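Local coordinates for protein HcgB (Methanococcus maripaludis, PDB 5D5P) that probably acts as a guanylyltransferase in the biosynthesis of the iron-guanylylpyridinol (FeGP) cofactor of [Fe]-hydrogenase, at residues 37-42 against 62-67; 68-73 against 86-91; 41-46 against 98-103. All coordinates share one frame; numbering follows the deposited sequence.

Contact 1: 37-42 against 62-67; sequences AKNVTV and DANISM
Asp-62 meets Lys-38 at the start of the pairing, its backbone O 4.0 Å from Lys-38 CD, and one water donates to both Asp-62 O and Lys-38 O. Next to it the methyl of Ala-63 points at the first segment, with CB 3.7 Å from Val-40 CG2. From Asn-64 on, the two backbones form a regular parallel sheet pairing, each strand giving and taking in turn. Asn-64 N reaches Lys-38 O (2.9 Å) from above the carbonyl plane, whereas Val-40 N meets Asn-64 O at 2.9 Å in an almost straight bond (174°). The Asn-64 side chain runs beside that of Asn-39, and its ND2 donates to Asn-39 OD1 at 3.0 Å, the two amide planes turned 51° apart. Without its amide, as with an alanine at Asn-39, the neighbouring Asn-64 ND2 would probably lose this acceptor and be freer to turn. Ile-65 emerges on the other face: CG2, anti to its own backbone N, packs against Val-42 CG2 at 3.9 Å. Ser-66 then uses both backbone polar atoms, N to Val-40 O (2.8 Å) and O from Val-42 N (2.8 Å). At Met-67 the pairing closes with its CA near Val-42 O. The strands belong to a beta-alpha-beta unit: helix 47-57 connects them and lies against Val-42 and Met-67 through Phe-50, while strand 97-103 flanks strand 39-43 on its other edge.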
# COMPACT_ATOMS: atom_id res chain seq x y z
N ALA A 37 7.95 11.41 17.84
CA ALA A 37 8.26 10.05 18.24
C ALA A 37 9.54 9.99 19.08
O ALA A 37 10.56 10.59 18.69
CB ALA A 37 8.38 9.15 17.01
N LYS A 38 9.49 9.28 20.20
CA LYS A 38 10.65 9.16 21.08
C LYS A 38 11.37 7.84 20.93
O LYS A 38 12.55 7.72 21.25
CB LYS A 38 10.26 9.40 22.54
CG LYS A 38 9.60 10.75 22.70
CD LYS A 38 10.49 11.84 22.10
CE LYS A 38 9.89 13.23 22.27
NZ LYS A 38 10.83 14.28 21.79
N ASN A 39 10.63 6.83 20.47
CA ASN A 39 11.20 5.51 20.29
C ASN A 39 10.68 4.97 18.97
O ASN A 39 9.47 4.74 18.80
CB ASN A 39 10.84 4.59 21.46
CG ASN A 39 11.56 4.97 22.72
OD1 ASN A 39 12.76 4.73 22.86
ND2 ASN A 39 10.84 5.58 23.66
N VAL A 40 11.60 4.76 18.05
CA VAL A 40 11.25 4.33 16.70
C VAL A 40 11.80 2.95 16.47
O VAL A 40 12.97 2.73 16.71
CB VAL A 40 11.81 5.30 15.65
CG1 VAL A 40 11.50 4.81 14.24
CG2 VAL A 40 11.25 6.72 15.85
N THR A 41 10.96 2.03 16.00
CA THR A 41 11.42 0.69 15.67
C THR A 41 11.38 0.49 14.18
O THR A 41 10.39 0.81 13.53
CB THR A 41 10.56 -0.40 16.37
OG1 THR A 41 10.85 -0.41 17.77
CG2 THR A 41 10.88 -1.80 15.82
N VAL A 42 12.47 -0.02 13.62
CA VAL A 42 12.51 -0.37 12.22
C VAL A 42 12.38 -1.89 12.14
O VAL A 42 13.16 -2.62 12.74
CB VAL A 42 13.79 0.11 11.52
CG1 VAL A 42 13.68 -0.13 10.05
CG2 VAL A 42 14.03 1.61 11.83
N ASP A 62 13.98 13.42 17.52
CA ASP A 62 14.89 13.22 18.65
C ASP A 62 14.57 11.88 19.30
O ASP A 62 14.10 11.84 20.44
CB ASP A 62 14.77 14.33 19.69
CG ASP A 62 15.20 15.67 19.15
OD1 ASP A 62 16.32 15.74 18.61
OD2 ASP A 62 14.42 16.65 19.26
N ALA A 63 14.78 10.79 18.56
CA ALA A 63 14.32 9.49 19.03
C ALA A 63 15.42 8.47 19.20
O ALA A 63 16.47 8.56 18.55
CB ALA A 63 13.28 8.95 18.07
N ASN A 64 15.21 7.52 20.10
CA ASN A 64 16.00 6.30 20.09
C ASN A 64 15.50 5.49 18.92
O ASN A 64 14.31 5.17 18.89
CB ASN A 64 15.82 5.52 21.40
CG ASN A 64 16.09 6.35 22.63
OD1 ASN A 64 17.00 7.18 22.65
ND2 ASN A 64 15.27 6.16 23.66
N ILE A 65 16.36 5.10 17.99
CA ILE A 65 15.89 4.32 16.82
C ILE A 65 16.50 2.95 16.91
O ILE A 65 17.70 2.82 17.06
CB ILE A 65 16.28 4.97 15.46
CG1 ILE A 65 15.80 6.42 15.41
CG2 ILE A 65 15.68 4.18 14.33
CD1 ILE A 65 16.27 7.16 14.17
N SER A 66 15.68 1.90 16.81
CA SER A 66 16.16 0.54 17.08
C SER A 66 15.73 -0.42 15.99
O SER A 66 14.68 -0.22 15.40
CB SER A 66 15.62 0.06 18.42
OG SER A 66 16.00 0.93 19.46
N MET A 67 16.51 -1.48 15.76
CA MET A 67 16.00 -2.56 14.89
C MET A 67 15.09 -3.43 15.71
O MET A 67 15.31 -3.63 16.89
CB MET A 67 17.11 -3.46 14.31
CG MET A 67 17.84 -2.95 13.10
SD MET A 67 18.95 -4.21 12.39
CE MET A 67 20.00 -4.50 13.81
O HOH W 1 11.08 13.08 18.53
O HOH W 2 14.22 9.62 22.83
O HOH W 3 12.31 -3.41 18.61

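Contact 2: 68-73 against 86-91; sequences LEIPTN and GLIAVD
Where Leu-68, Ile-70 and Thr-72 meet Ile-88 and Ala-89, no flat group takes part, and the touching is left to aliphatic carbons. The planar side-chain amide of Asn-73 has its partner in the other chain, where its ND2 donates to Ser-14 O of the second subunit. Leu-68 on the loop, with Ile-88 and Ala-89 on the helix, carries most of the contact, Ile-70 and Thr-72 adding less. Leu-68 extends its fork towards the helix with CG anti to the backbone N (chi1 180°), and both methyls are used: CD1 lies 3.9 Å from Ala-89 CA, while CD2 rests 4.1 Å from Ile-88 CG2. The Leu-68 and Ile-88 side chains cross at about a right angle, one methyl meeting another. Ile-88 CG2 also meets Ile-70 CG2 at 4.1 Å, so a single branch serves two loop residues that approach it from different directions. In this Maf-clan protein, residues 68-73 follow strand 64-67 and meet helix 81-92, which itself packs through Ala-89 on Thr-41 and Ile-98 of the sheet. The other arm of Ile-88 runs further along the loop, where its CD1 comes within 4.3 Å of Thr-72 CA, a looser approach. No hydrogen bond joins the two segments. The helix keeps its own, Val-90 N to Gly-86 O at 2.9 Å, and on its far side Val-90 turns to Ile-98.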
# COMPACT_ATOMS: atom_id res chain seq x y z
N LEU A 68 14.16 -4.09 15.05
CA LEU A 68 13.31 -5.07 15.71
C LEU A 68 14.11 -6.34 15.93
O LEU A 68 14.71 -6.85 14.99
CB LEU A 68 12.08 -5.35 14.85
CG LEU A 68 11.05 -6.37 15.36
CD1 LEU A 68 10.38 -5.86 16.62
CD2 LEU A 68 10.04 -6.61 14.29
N GLU A 69 14.16 -6.83 17.16
CA GLU A 69 15.00 -8.00 17.43
C GLU A 69 14.38 -9.29 16.90
O GLU A 69 15.09 -10.21 16.47
CB GLU A 69 15.20 -8.19 18.93
CG GLU A 69 16.11 -7.25 19.68
CD GLU A 69 15.49 -6.84 21.00
OE1 GLU A 69 14.25 -6.66 21.05
OE2 GLU A 69 16.24 -6.77 22.00
N ILE A 70 13.06 -9.37 16.97
CA ILE A 70 12.29 -10.52 16.49
C ILE A 70 12.34 -10.66 14.97
O ILE A 70 12.03 -9.74 14.25
CB ILE A 70 10.81 -10.41 16.93
CG1 ILE A 70 10.70 -10.36 18.44
CG2 ILE A 70 10.01 -11.60 16.42
CD1 ILE A 70 9.28 -10.22 18.92
N PRO A 71 12.77 -11.82 14.47
CA PRO A 71 12.73 -12.00 13.01
C PRO A 71 11.32 -11.90 12.45
O PRO A 71 10.36 -12.32 13.11
CB PRO A 71 13.27 -13.42 12.82
CG PRO A 71 14.04 -13.70 14.05
CD PRO A 71 13.33 -12.99 15.15
N THR A 72 11.20 -11.42 11.22
CA THR A 72 9.90 -11.07 10.70
C THR A 72 9.49 -11.88 9.47
O THR A 72 8.44 -11.61 8.90
CB THR A 72 9.85 -9.57 10.32
OG1 THR A 72 10.87 -9.29 9.36
CG2 THR A 72 10.09 -8.72 11.54
N ASN A 73 10.32 -12.84 9.05
CA ASN A 73 10.02 -13.57 7.80
C ASN A 73 8.71 -14.37 7.86
O ASN A 73 8.16 -14.76 6.81
CB ASN A 73 11.17 -14.48 7.39
CG ASN A 73 11.48 -15.49 8.42
OD1 ASN A 73 12.05 -15.16 9.45
ND2 ASN A 73 11.08 -16.74 8.18
N GLY A 86 5.09 -4.96 10.43
CA GLY A 86 4.88 -3.78 11.25
C GLY A 86 4.11 -4.12 12.51
O GLY A 86 4.43 -3.62 13.60
N LEU A 87 3.10 -4.98 12.39
CA LEU A 87 2.29 -5.32 13.56
C LEU A 87 3.06 -6.15 14.56
O LEU A 87 2.79 -6.08 15.76
CB LEU A 87 1.02 -6.05 13.12
CG LEU A 87 0.10 -5.09 12.36
CD1 LEU A 87 -1.07 -5.88 11.81
CD2 LEU A 87 -0.39 -3.99 13.32
N ILE A 88 4.04 -6.93 14.10
CA ILE A 88 4.89 -7.62 15.07
C ILE A 88 5.59 -6.61 15.95
O ILE A 88 5.67 -6.79 17.17
CB ILE A 88 5.95 -8.51 14.38
CG1 ILE A 88 5.25 -9.67 13.71
CG2 ILE A 88 6.96 -9.03 15.40
CD1 ILE A 88 6.16 -10.52 12.82
N ALA A 89 6.10 -5.53 15.35
CA ALA A 89 6.77 -4.51 16.14
C ALA A 89 5.78 -3.78 17.05
O ALA A 89 6.04 -3.57 18.23
CB ALA A 89 7.53 -3.51 15.22
N VAL A 90 4.63 -3.42 16.50
CA VAL A 90 3.58 -2.81 17.31
C VAL A 90 3.17 -3.64 18.53
O VAL A 90 3.06 -3.10 19.66
CB VAL A 90 2.32 -2.54 16.45
CG1 VAL A 90 1.11 -2.20 17.34
CG2 VAL A 90 2.62 -1.45 15.44
N ASP A 91 3.00 -4.95 18.35
CA ASP A 91 2.41 -5.77 19.40
C ASP A 91 3.42 -6.28 20.41
O ASP A 91 3.04 -6.73 21.48
CB ASP A 91 1.66 -6.95 18.77
CG ASP A 91 0.45 -6.49 17.99
OD1 ASP A 91 0.03 -5.31 18.17
OD2 ASP A 91 -0.09 -7.27 17.18

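Contact 3: 41-46 against 98-103; sequences TVATSN and IITRGR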
# COMPACT_ATOMS: atom_id res chain seq x y z
N THR A 41 10.96 2.03 16.00
CA THR A 41 11.42 0.69 15.67
C THR A 41 11.38 0.49 14.18
O THR A 41 10.39 0.81 13.53
CB THR A 41 10.56 -0.40 16.37
OG1 THR A 41 10.85 -0.41 17.77
CG2 THR A 41 10.88 -1.80 15.82
N VAL A 42 12.47 -0.02 13.62
CA VAL A 42 12.51 -0.37 12.22
C VAL A 42 12.38 -1.89 12.14
O VAL A 42 13.16 -2.62 12.74
CB VAL A 42 13.79 0.11 11.52
CG1 VAL A 42 13.68 -0.13 10.05
CG2 VAL A 42 14.03 1.61 11.83
N ALA A 43 11.37 -2.34 11.43
CA ALA A 43 11.01 -3.75 11.40
C ALA A 43 11.87 -4.49 10.40
O ALA A 43 11.39 -4.96 9.38
CB ALA A 43 9.50 -3.92 11.06
N THR A 44 13.16 -4.57 10.68
CA THR A 44 14.10 -5.27 9.81
C THR A 44 15.21 -5.82 10.66
O THR A 44 15.46 -5.32 11.75
CB THR A 44 14.72 -4.33 8.77
OG1 THR A 44 15.51 -5.10 7.86
CG2 THR A 44 15.61 -3.29 9.45
N SER A 45 15.90 -6.85 10.16
CA SER A 45 17.11 -7.27 10.82
C SER A 45 18.34 -7.07 9.94
O SER A 45 19.45 -7.48 10.30
CB SER A 45 16.97 -8.72 11.25
OG SER A 45 16.60 -9.50 10.13
N ASN A 46 18.14 -6.43 8.79
CA ASN A 46 19.23 -6.09 7.88
C ASN A 46 19.89 -4.76 8.26
O ASN A 46 19.23 -3.72 8.24
CB ASN A 46 18.71 -6.02 6.43
CG ASN A 46 19.81 -5.77 5.44
OD1 ASN A 46 20.10 -4.63 5.05
ND2 ASN A 46 20.49 -6.85 5.05
N ILE A 98 6.68 3.01 13.97
CA ILE A 98 7.21 1.79 13.37
C ILE A 98 7.41 2.03 11.88
O ILE A 98 6.51 2.50 11.19
CB ILE A 98 6.25 0.59 13.56
CG1 ILE A 98 6.21 0.16 15.02
CG2 ILE A 98 6.72 -0.62 12.70
CD1 ILE A 98 5.36 1.06 15.92
N ILE A 99 8.61 1.72 11.39
CA ILE A 99 8.84 1.77 9.96
C ILE A 99 9.04 0.37 9.47
O ILE A 99 9.88 -0.36 10.02
CB ILE A 99 10.05 2.65 9.59
CG1 ILE A 99 9.80 4.05 10.11
CG2 ILE A 99 10.23 2.62 8.04
CD1 ILE A 99 10.98 4.89 10.07
N THR A 100 8.22 -0.05 8.52
CA THR A 100 8.27 -1.43 8.05
C THR A 100 8.36 -1.48 6.55
O THR A 100 7.88 -0.60 5.86
CB THR A 100 7.02 -2.22 8.52
OG1 THR A 100 7.09 -3.55 8.02
CG2 THR A 100 5.72 -1.56 8.00
N ARG A 101 9.00 -2.53 6.04
CA ARG A 101 9.05 -2.69 4.61
C ARG A 101 8.97 -4.17 4.32
O ARG A 101 9.50 -4.96 5.09
CB ARG A 101 10.34 -2.09 4.06
CG ARG A 101 10.51 -2.27 2.61
CD ARG A 101 11.93 -2.06 2.17
NE ARG A 101 11.91 -1.99 0.72
CZ ARG A 101 12.43 -2.88 -0.09
NH1 ARG A 101 13.02 -3.98 0.38
NH2 ARG A 101 12.33 -2.67 -1.39
N GLY A 102 8.27 -4.55 3.27
CA GLY A 102 8.17 -5.95 2.91
C GLY A 102 7.30 -6.05 1.68
O GLY A 102 6.98 -5.04 1.05
N ARG A 103 6.85 -7.26 1.37
CA ARG A 103 6.03 -7.44 0.19
C ARG A 103 4.70 -6.70 0.35
O ARG A 103 4.17 -6.61 1.45
CB ARG A 103 5.82 -8.94 -0.04
CG ARG A 103 5.62 -9.31 -1.44
CD ARG A 103 5.95 -10.78 -1.57
NE ARG A 103 4.97 -11.59 -0.85
CZ ARG A 103 5.24 -12.71 -0.17
NH1 ARG A 103 6.48 -13.19 -0.09
NH2 ARG A 103 4.24 -13.39 0.40
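Thr-41 and Ile-98, Val-42 and Ile-99 pair as parallel neighbours within the mixed beta-sheet of this Maf-clan fold, at a largely buried place. Two backbone hydrogen bonds hold the pairing, both gripping from the same residue of the second strand: Ile-99 N donates to Thr-41 O at 2.9 Å, and Ile-99 O accepts from Ala-43 N at 2.9 Å, nearly straight at 174°. The same two carbonyl oxygens each take a weaker CA-H...O contact as well, Ile-98 CA to Thr-41 O at 3.3 Å and Val-42 CA to Ile-99 O at 3.4 Å. Among the side chains, Ala-43 CB lies 3.7 Å and Val-42 CG1 3.8 Å from Ile-99 O. Ile-99 meets Val-53 and Ile-57 of helix 47-57, and Ile-98 meets Val-90 of helix 81-92. Ala-43 is the centre of an inverse gamma turn, Thr-44 OG1 accepts from Asn-46 N in an ST turn, and Asn-46 N-caps helix 47-57 by taking Lys-49 N on OD1. Thr-100 holds OG1 anti to its backbone N (chi1 179°), where it bonds to Ala-82 O and lies 3.9 Å from Ala-43 CB.

Followed from the N terminus, the chain enters strand 39-43, from which contacts 1 and 3 both start. Contact 1 closes the first loop, through helix 47-57 and back to strand 64-67. Contact 2 opens immediately afterwards, in series with it, when residues 68-73 pack on helix 81-92. Contact 3 closes the longest loop, from residues 41-46 to 98-103, and contact 2 is nested inside it. Strand 39-43 is thus paired along both edges, and the helices cover opposite faces of the sheet, 47-57 one and 81-92 the other. A probable hydrogen bond from Leu-68 N to Val-42 O, 2.9 Å long, joins the start of contact 2 to the strand shared by the other two.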